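Local coordinates for protein Methylcobalamin\: coenzyme M methyltransferase (Methanosarcina mazei, PDB 4AY7) that transfers the methyl group of a methylated corrinoid to coenzyme M, a zinc-dependent step of methanogenesis carried out on a TIM-barrel scaffold, at residues V31-V42 with I318-P329; S241-N252 with G262-I272. All coordinates share one frame; numbering follows the deposited sequence.

Overall arrangement
Past helix 15-24 the chain runs through 31-42, a loop that leads into helix 42-48, and contact 1 brings strand 320-323 and the turn after it back against this loop across 275 residues. Nearly the whole barrel lies inside that closure. Contact 2 is nested within it: strand 242-246, helix 252-259 and strand 265-267 form a short beta-alpha-beta unit whose two strands sit near the middle of the same parallel sheet that ends at 320-323. The contact centres lie about 12 Å apart, and they meet at the zinc ion, to which contact 2 brings His246 and Cys248 and contact 1 brings Cys325.

Contact 1 of 2, residues V31-V42 with I318-P329; sequences VPVCSVTQTGIV and IDVLAPGCGIAP. With MG (magnesium ion), chain D; ZN (zinc ion), chain C.
Gln38 and Ile327 grip each other through two hydrogen bonds: Ile327 N gives to Gln38 O in the plane of that carbonyl, and Gln38 NE2 gives to Ile327 O at 2.9 Å. The same NE2 also reaches Gly40 O, both acceptors lying in its amide plane, while OE1 receives Gly40 N from above that plane; the bend at chi2 (81°) folds the amide back into this position. Replacing Gln38 with an alanine removes the amide, and Ile327 O and the N and O of Gly40 would probably lose these partners, with a gap opening beside Gln103, which, like Gln38, binds coenzyme M. Thr37 OG1 donates to Cys325 O (2.8 Å) from above the carbonyl plane, and a water ties Thr37 OG1 to Pro323 O. Backbone bonds from Leu321 N to Pro32 O and from Cys34 N to Leu321 O make a single bridge, and Val42 N meets Pro329 O.

Apolar contacts fill in between: Ile41 CG2 touches Ile327 CG2 at 3.5 Å, and Val31 CG1 lies against Leu321 CB. Through these bonds the loop holds the backbone on both sides of zinc ligand Cys325, joining the metal site to a coenzyme M residue.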
# COMPACT_ATOMS: atom_id res chain seq x y z
N VAL A 31 16.94 11.34 0.34
CA VAL A 31 15.70 10.58 0.60
C VAL A 31 14.82 10.62 -0.68
O VAL A 31 14.58 11.72 -1.23
CB VAL A 31 14.96 11.21 1.79
CG1 VAL A 31 13.56 10.62 1.96
CG2 VAL A 31 15.83 11.13 3.08
N PRO A 32 14.42 9.45 -1.22
CA PRO A 32 13.46 9.44 -2.37
C PRO A 32 12.14 9.94 -1.91
O PRO A 32 11.79 9.80 -0.71
CB PRO A 32 13.31 7.97 -2.70
CG PRO A 32 13.71 7.28 -1.49
CD PRO A 32 14.65 8.10 -0.70
N VAL A 33 11.40 10.54 -2.85
CA VAL A 33 10.05 11.04 -2.57
C VAL A 33 9.11 10.35 -3.50
O VAL A 33 9.25 10.43 -4.72
CB VAL A 33 9.93 12.55 -2.64
CG1 VAL A 33 10.46 13.11 -3.98
CG2 VAL A 33 8.52 13.00 -2.30
N CYS A 34 8.19 9.62 -2.91
CA CYS A 34 7.19 8.89 -3.72
C CYS A 34 6.03 8.49 -2.88
O CYS A 34 5.96 8.89 -1.72
CB CYS A 34 7.81 7.69 -4.38
SG CYS A 34 8.20 6.41 -3.24
N SER A 35 5.07 7.76 -3.47
CA SER A 35 3.95 7.18 -2.70
C SER A 35 3.93 5.70 -2.84
O SER A 35 4.11 5.18 -3.96
CB SER A 35 2.64 7.81 -3.17
OG SER A 35 1.61 7.40 -2.28
N VAL A 36 3.72 5.01 -1.73
CA VAL A 36 3.57 3.59 -1.70
C VAL A 36 2.08 3.30 -1.53
O VAL A 36 1.66 2.17 -1.60
CB VAL A 36 4.44 2.87 -0.63
CG1 VAL A 36 5.92 3.17 -0.86
CG2 VAL A 36 4.08 3.33 0.80
N THR A 37 1.27 4.34 -1.37
CA THR A 37 -0.15 4.17 -1.17
C THR A 37 -0.82 4.73 -2.45
O THR A 37 -0.15 5.28 -3.31
CB THR A 37 -0.57 4.98 0.07
OG1 THR A 37 -0.10 6.32 -0.09
CG2 THR A 37 0.10 4.37 1.36
N GLN A 38 -2.13 4.67 -2.56
CA GLN A 38 -2.75 4.93 -3.87
C GLN A 38 -2.54 6.40 -4.34
O GLN A 38 -2.58 7.35 -3.53
CB GLN A 38 -4.25 4.49 -3.85
CG GLN A 38 -5.27 5.56 -3.52
CD GLN A 38 -5.63 6.44 -4.72
OE1 GLN A 38 -5.61 5.93 -5.85
NE2 GLN A 38 -5.84 7.76 -4.50
N THR A 39 -2.28 6.55 -5.64
CA THR A 39 -1.94 7.86 -6.22
C THR A 39 -2.97 8.46 -7.22
O THR A 39 -2.71 9.46 -7.90
CB THR A 39 -0.61 7.66 -6.97
OG1 THR A 39 -0.76 6.63 -7.95
CG2 THR A 39 0.51 7.27 -5.96
N GLY A 40 -4.13 7.84 -7.36
CA GLY A 40 -5.16 8.36 -8.29
C GLY A 40 -5.83 9.62 -7.76
O GLY A 40 -6.38 9.60 -6.66
N ILE A 41 -5.80 10.70 -8.57
CA ILE A 41 -6.39 12.00 -8.16
C ILE A 41 -7.26 12.49 -9.29
O ILE A 41 -6.92 12.29 -10.47
CB ILE A 41 -5.35 13.01 -7.64
CG1 ILE A 41 -4.40 13.47 -8.74
CG2 ILE A 41 -4.51 12.40 -6.52
CD1 ILE A 41 -3.46 14.61 -8.36
N VAL A 42 -8.40 13.05 -8.92
CA VAL A 42 -9.40 13.48 -9.88
C VAL A 42 -8.83 14.47 -10.88
O VAL A 42 -9.21 14.42 -12.02
CB VAL A 42 -10.66 14.05 -9.18
CG1 VAL A 42 -11.69 14.59 -10.18
CG2 VAL A 42 -11.29 12.99 -8.28
N ILE A 318 12.92 10.30 8.31
CA ILE A 318 12.16 9.47 7.41
C ILE A 318 13.04 8.92 6.31
O ILE A 318 13.97 9.59 5.86
CB ILE A 318 10.98 10.28 6.82
CG1 ILE A 318 9.83 9.35 6.52
CG2 ILE A 318 11.37 11.10 5.55
CD1 ILE A 318 9.04 8.91 7.77
N ASP A 319 12.83 7.66 5.94
CA ASP A 319 13.64 7.01 4.96
C ASP A 319 13.20 7.21 3.54
O ASP A 319 14.01 7.21 2.61
CB ASP A 319 13.76 5.55 5.33
CG ASP A 319 14.35 5.37 6.71
OD1 ASP A 319 15.54 5.72 6.84
OD2 ASP A 319 13.67 5.01 7.69
N VAL A 320 11.90 7.28 3.37
CA VAL A 320 11.23 7.54 2.10
C VAL A 320 10.11 8.55 2.37
O VAL A 320 9.21 8.28 3.20
CB VAL A 320 10.61 6.30 1.45
CG1 VAL A 320 9.73 6.71 0.26
CG2 VAL A 320 11.71 5.26 1.03
N LEU A 321 10.23 9.73 1.78
CA LEU A 321 9.23 10.80 2.04
C LEU A 321 7.99 10.48 1.21
O LEU A 321 8.09 10.25 -0.03
CB LEU A 321 9.75 12.14 1.67
CG LEU A 321 8.85 13.38 1.78
CD1 LEU A 321 8.43 13.49 3.23
CD2 LEU A 321 9.41 14.69 1.22
N ALA A 322 6.85 10.46 1.88
CA ALA A 322 5.59 10.01 1.21
C ALA A 322 4.36 10.47 1.97
O ALA A 322 4.46 10.79 3.13
CB ALA A 322 5.59 8.47 1.06
N PRO A 323 3.15 10.39 1.32
CA PRO A 323 1.90 10.60 2.03
C PRO A 323 1.77 9.56 3.16
O PRO A 323 2.19 8.41 3.01
CB PRO A 323 0.84 10.40 0.94
CG PRO A 323 1.58 10.71 -0.34
CD PRO A 323 2.94 10.17 -0.12
N GLY A 324 1.08 9.91 4.22
CA GLY A 324 0.83 8.97 5.27
C GLY A 324 -0.17 7.87 4.92
O GLY A 324 -0.10 6.81 5.46
N CYS A 325 -1.12 8.14 4.05
CA CYS A 325 -2.15 7.17 3.69
C CYS A 325 -2.37 7.34 2.19
O CYS A 325 -1.63 8.07 1.54
CB CYS A 325 -3.44 7.37 4.51
SG CYS A 325 -4.46 5.89 4.35
N GLY A 326 -3.34 6.64 1.61
CA GLY A 326 -3.66 6.91 0.19
C GLY A 326 -3.95 8.42 0.00
O GLY A 326 -4.48 9.11 0.89
N ILE A 327 -3.57 8.94 -1.16
CA ILE A 327 -3.84 10.33 -1.48
C ILE A 327 -5.34 10.49 -1.64
O ILE A 327 -6.02 9.65 -2.33
CB ILE A 327 -3.10 10.68 -2.78
CG1 ILE A 327 -1.59 10.41 -2.59
CG2 ILE A 327 -3.36 12.14 -3.19
CD1 ILE A 327 -0.67 10.89 -3.74
N ALA A 328 -5.92 11.48 -0.99
CA ALA A 328 -7.36 11.72 -1.22
C ALA A 328 -7.58 12.08 -2.73
O ALA A 328 -6.78 12.82 -3.33
CB ALA A 328 -7.89 12.85 -0.33
N PRO A 329 -8.64 11.55 -3.31
CA PRO A 329 -8.87 11.78 -4.73
C PRO A 329 -9.01 13.26 -5.11
O PRO A 329 -8.62 13.62 -6.22
CB PRO A 329 -10.16 11.02 -5.00
CG PRO A 329 -10.17 9.91 -4.00
CD PRO A 329 -9.45 10.42 -2.78
MG MG D . 17.56 6.33 7.42
ZN ZN C . -3.80 4.09 6.00
O HOH W 1 2.51 6.75 0.58
O HOH W 2 18.14 6.94 5.57
O HOH W 3 17.28 8.13 8.44

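Contact 2 of 2, residues S241-N252 with G262-I272; sequences SVTVLHICGNVN and GFEGLSVEEKI. With ZN (zinc ion), chain C.
His246 ND1 donates a hydrogen bond to Ser267 OG at 2.8 Å, with the hydroxyl at the ring edge, 17° out of its plane. The serine can meet it because OG stands opposite its own backbone N (chi1 165°), on the face of the sheet that also carries His246. The other ring nitrogen, His246 NE2, binds the zinc ion at 2.2 Å; Cys248 SG joins it at 2.4 Å from the metal, and Cys325 supplies a third ligand.

Just after Cys248 the backbone is held by Glu269. Gly249 N donates to the anti lone pair of Glu269 OE1 (2.8 Å), and Lys271 NZ bridges both carboxylate oxygens in a salt bridge, 2.7 Å from Glu269 OE1, which it meets from above the carboxylate plane. A water joins Ile247 O and Gly249 O to Glu269 N. Further on, Asn252 ND2 gives an almost straight bond to Ile272 O, on a lone pair in the carbonyl plane, while Ile272 CD1 packs on Val251 CG2.

Parallel pairing of strands 242-246 and 265-267 places Ser267 beside His246, by bonds from Gly265 N to Thr243 O, Leu245 N to Gly265 O and Ser267 N to Leu245 O. On the other face Leu245 CB sits over the centre of the Phe263 ring, 3.7 Å from its centroid, a CH-pi contact, with helix 221-238 packing against Phe263 too. Nearer Ser241, Glu264 OE1 accepts Thr243 N.

The second shell thus orients the imidazole and steadies the backbone that follows Cys248; the Ser267 bond at ND1 fixes the rotation of the ring, so that NE2 is turned to the zinc.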
# COMPACT_ATOMS: atom_id res chain seq x y z
N SER A 241 10.53 -9.81 -3.46
CA SER A 241 10.98 -8.40 -3.66
C SER A 241 11.05 -7.72 -2.30
O SER A 241 10.56 -8.26 -1.28
CB SER A 241 9.99 -7.60 -4.54
OG SER A 241 8.74 -7.43 -3.86
N VAL A 242 11.62 -6.52 -2.33
CA VAL A 242 11.42 -5.56 -1.27
C VAL A 242 9.94 -5.34 -1.05
O VAL A 242 9.12 -5.33 -2.00
CB VAL A 242 12.21 -4.26 -1.57
CG1 VAL A 242 11.78 -3.12 -0.63
CG2 VAL A 242 13.74 -4.57 -1.55
N THR A 243 9.56 -5.38 0.24
CA THR A 243 8.18 -5.15 0.64
C THR A 243 8.03 -4.01 1.66
O THR A 243 8.98 -3.68 2.41
CB THR A 243 7.54 -6.41 1.22
OG1 THR A 243 8.29 -6.78 2.34
CG2 THR A 243 7.51 -7.61 0.24
N VAL A 244 6.82 -3.48 1.74
CA VAL A 244 6.42 -2.41 2.62
C VAL A 244 5.06 -2.75 3.23
O VAL A 244 4.13 -3.18 2.53
CB VAL A 244 6.37 -1.04 1.87
CG1 VAL A 244 5.87 0.09 2.75
CG2 VAL A 244 7.75 -0.62 1.37
N LEU A 245 4.91 -2.53 4.52
CA LEU A 245 3.67 -2.78 5.23
C LEU A 245 3.08 -1.44 5.66
O LEU A 245 3.71 -0.67 6.40
CB LEU A 245 3.93 -3.63 6.46
CG LEU A 245 2.82 -3.77 7.43
CD1 LEU A 245 1.72 -4.58 6.72
CD2 LEU A 245 3.27 -4.55 8.64
N HIS A 246 1.85 -1.20 5.24
CA HIS A 246 1.12 -0.01 5.63
C HIS A 246 -0.07 -0.39 6.48
O HIS A 246 -0.95 -1.14 5.98
CB HIS A 246 0.71 0.75 4.41
CG HIS A 246 -0.20 1.90 4.74
ND1 HIS A 246 0.26 3.09 5.07
CD2 HIS A 246 -1.58 1.98 4.86
CE1 HIS A 246 -0.74 3.90 5.45
NE2 HIS A 246 -1.87 3.26 5.26
N ILE A 247 -0.16 0.10 7.71
CA ILE A 247 -1.33 -0.22 8.56
C ILE A 247 -1.83 1.12 9.03
O ILE A 247 -1.07 1.90 9.64
CB ILE A 247 -1.04 -1.15 9.75
CG1 ILE A 247 -0.64 -2.56 9.28
CG2 ILE A 247 -2.26 -1.31 10.70
CD1 ILE A 247 -0.32 -3.54 10.44
N CYS A 248 -3.06 1.43 8.64
CA CYS A 248 -3.63 2.75 8.87
C CYS A 248 -3.90 2.83 10.37
O CYS A 248 -4.12 1.82 11.03
CB CYS A 248 -5.04 2.89 8.22
SG CYS A 248 -5.23 2.23 6.56
N GLY A 249 -4.05 4.04 10.86
CA GLY A 249 -4.62 4.21 12.19
C GLY A 249 -3.55 4.42 13.26
O GLY A 249 -2.38 4.60 12.95
N ASN A 250 -4.01 4.39 14.52
CA ASN A 250 -3.15 4.57 15.73
C ASN A 250 -2.40 3.23 15.98
O ASN A 250 -2.80 2.46 16.84
CB ASN A 250 -4.08 4.91 16.92
CG ASN A 250 -5.15 5.96 16.54
OD1 ASN A 250 -4.85 7.14 16.47
ND2 ASN A 250 -6.38 5.52 16.26
N VAL A 251 -1.37 2.97 15.18
CA VAL A 251 -0.60 1.74 15.27
C VAL A 251 0.51 1.78 16.33
O VAL A 251 1.21 0.81 16.41
CB VAL A 251 0.07 1.36 13.92
CG1 VAL A 251 -0.96 1.02 12.88
CG2 VAL A 251 0.99 2.45 13.36
N ASN A 252 0.68 2.83 17.16
CA ASN A 252 1.78 2.76 18.14
C ASN A 252 1.81 1.50 19.02
O ASN A 252 2.90 1.00 19.35
CB ASN A 252 1.84 3.99 19.03
CG ASN A 252 2.46 5.17 18.30
OD1 ASN A 252 3.30 5.00 17.44
ND2 ASN A 252 1.95 6.34 18.56
N GLY A 262 9.39 -8.48 9.18
CA GLY A 262 10.23 -8.78 8.03
C GLY A 262 10.07 -7.97 6.78
O GLY A 262 10.70 -8.27 5.77
N PHE A 263 9.32 -6.89 6.87
CA PHE A 263 9.20 -5.95 5.77
C PHE A 263 10.34 -4.97 5.82
O PHE A 263 10.70 -4.54 6.89
CB PHE A 263 7.88 -5.17 5.91
CG PHE A 263 6.67 -6.03 5.68
CD1 PHE A 263 6.17 -6.79 6.74
CD2 PHE A 263 6.01 -6.03 4.45
CE1 PHE A 263 5.05 -7.60 6.56
CE2 PHE A 263 4.90 -6.83 4.26
CZ PHE A 263 4.41 -7.63 5.31
N GLU A 264 10.90 -4.62 4.67
CA GLU A 264 11.91 -3.57 4.65
C GLU A 264 11.40 -2.27 5.23
O GLU A 264 12.13 -1.61 5.96
CB GLU A 264 12.38 -3.32 3.24
CG GLU A 264 13.42 -4.31 2.79
CD GLU A 264 12.94 -5.65 2.40
OE1 GLU A 264 11.71 -5.82 2.33
OE2 GLU A 264 13.83 -6.56 2.19
N GLY A 265 10.27 -1.85 4.75
CA GLY A 265 9.71 -0.59 5.17
C GLY A 265 8.38 -0.73 5.84
O GLY A 265 7.55 -1.63 5.50
N LEU A 266 8.15 0.20 6.75
CA LEU A 266 6.88 0.46 7.33
C LEU A 266 6.30 1.84 6.96
O LEU A 266 6.92 2.87 7.08
CB LEU A 266 6.91 0.30 8.85
CG LEU A 266 7.46 -0.99 9.37
CD1 LEU A 266 7.49 -0.88 10.88
CD2 LEU A 266 6.60 -2.17 8.94
N SER A 267 5.08 1.83 6.44
CA SER A 267 4.39 3.08 5.98
C SER A 267 3.40 3.38 7.04
O SER A 267 2.49 2.57 7.31
CB SER A 267 3.73 2.87 4.65
OG SER A 267 2.80 3.89 4.33
N VAL A 268 3.48 4.60 7.56
CA VAL A 268 2.70 5.02 8.70
C VAL A 268 2.07 6.42 8.48
O VAL A 268 2.56 7.22 7.70
CB VAL A 268 3.55 5.21 9.96
CG1 VAL A 268 4.11 3.87 10.39
CG2 VAL A 268 4.68 6.24 9.70
N GLU A 269 0.98 6.63 9.18
CA GLU A 269 0.26 7.88 9.12
C GLU A 269 0.86 8.85 10.10
O GLU A 269 1.47 8.49 11.09
CB GLU A 269 -1.20 7.65 9.54
CG GLU A 269 -2.07 7.02 8.48
CD GLU A 269 -3.55 7.30 8.75
OE1 GLU A 269 -4.15 6.52 9.52
OE2 GLU A 269 -4.10 8.31 8.17
N GLU A 270 0.56 10.10 9.84
CA GLU A 270 0.94 11.23 10.67
C GLU A 270 0.42 11.11 12.11
O GLU A 270 1.02 11.60 13.05
CB GLU A 270 0.28 12.46 9.97
CG GLU A 270 0.62 13.82 10.52
CD GLU A 270 -0.14 14.10 11.80
OE1 GLU A 270 -1.36 13.75 11.80
OE2 GLU A 270 0.50 14.59 12.79
N LYS A 271 -0.76 10.48 12.25
CA LYS A 271 -1.49 10.28 13.51
C LYS A 271 -0.62 9.78 14.62
O LYS A 271 -0.78 10.19 15.77
CB LYS A 271 -2.58 9.20 13.32
CG LYS A 271 -3.98 9.65 13.02
CD LYS A 271 -4.89 8.43 12.81
CE LYS A 271 -6.02 8.78 11.83
NZ LYS A 271 -5.46 8.73 10.44
N ILE A 272 0.30 8.88 14.32
CA ILE A 272 1.05 8.24 15.39
C ILE A 272 2.20 9.11 16.04
O ILE A 272 2.82 8.70 16.99
CB ILE A 272 1.51 6.85 14.93
CG1 ILE A 272 2.70 6.94 13.95
CG2 ILE A 272 0.32 6.12 14.25
CD1 ILE A 272 3.02 5.57 13.34
ZN ZN C . -3.80 4.09 6.00
O HOH W 4 -0.67 4.45 10.69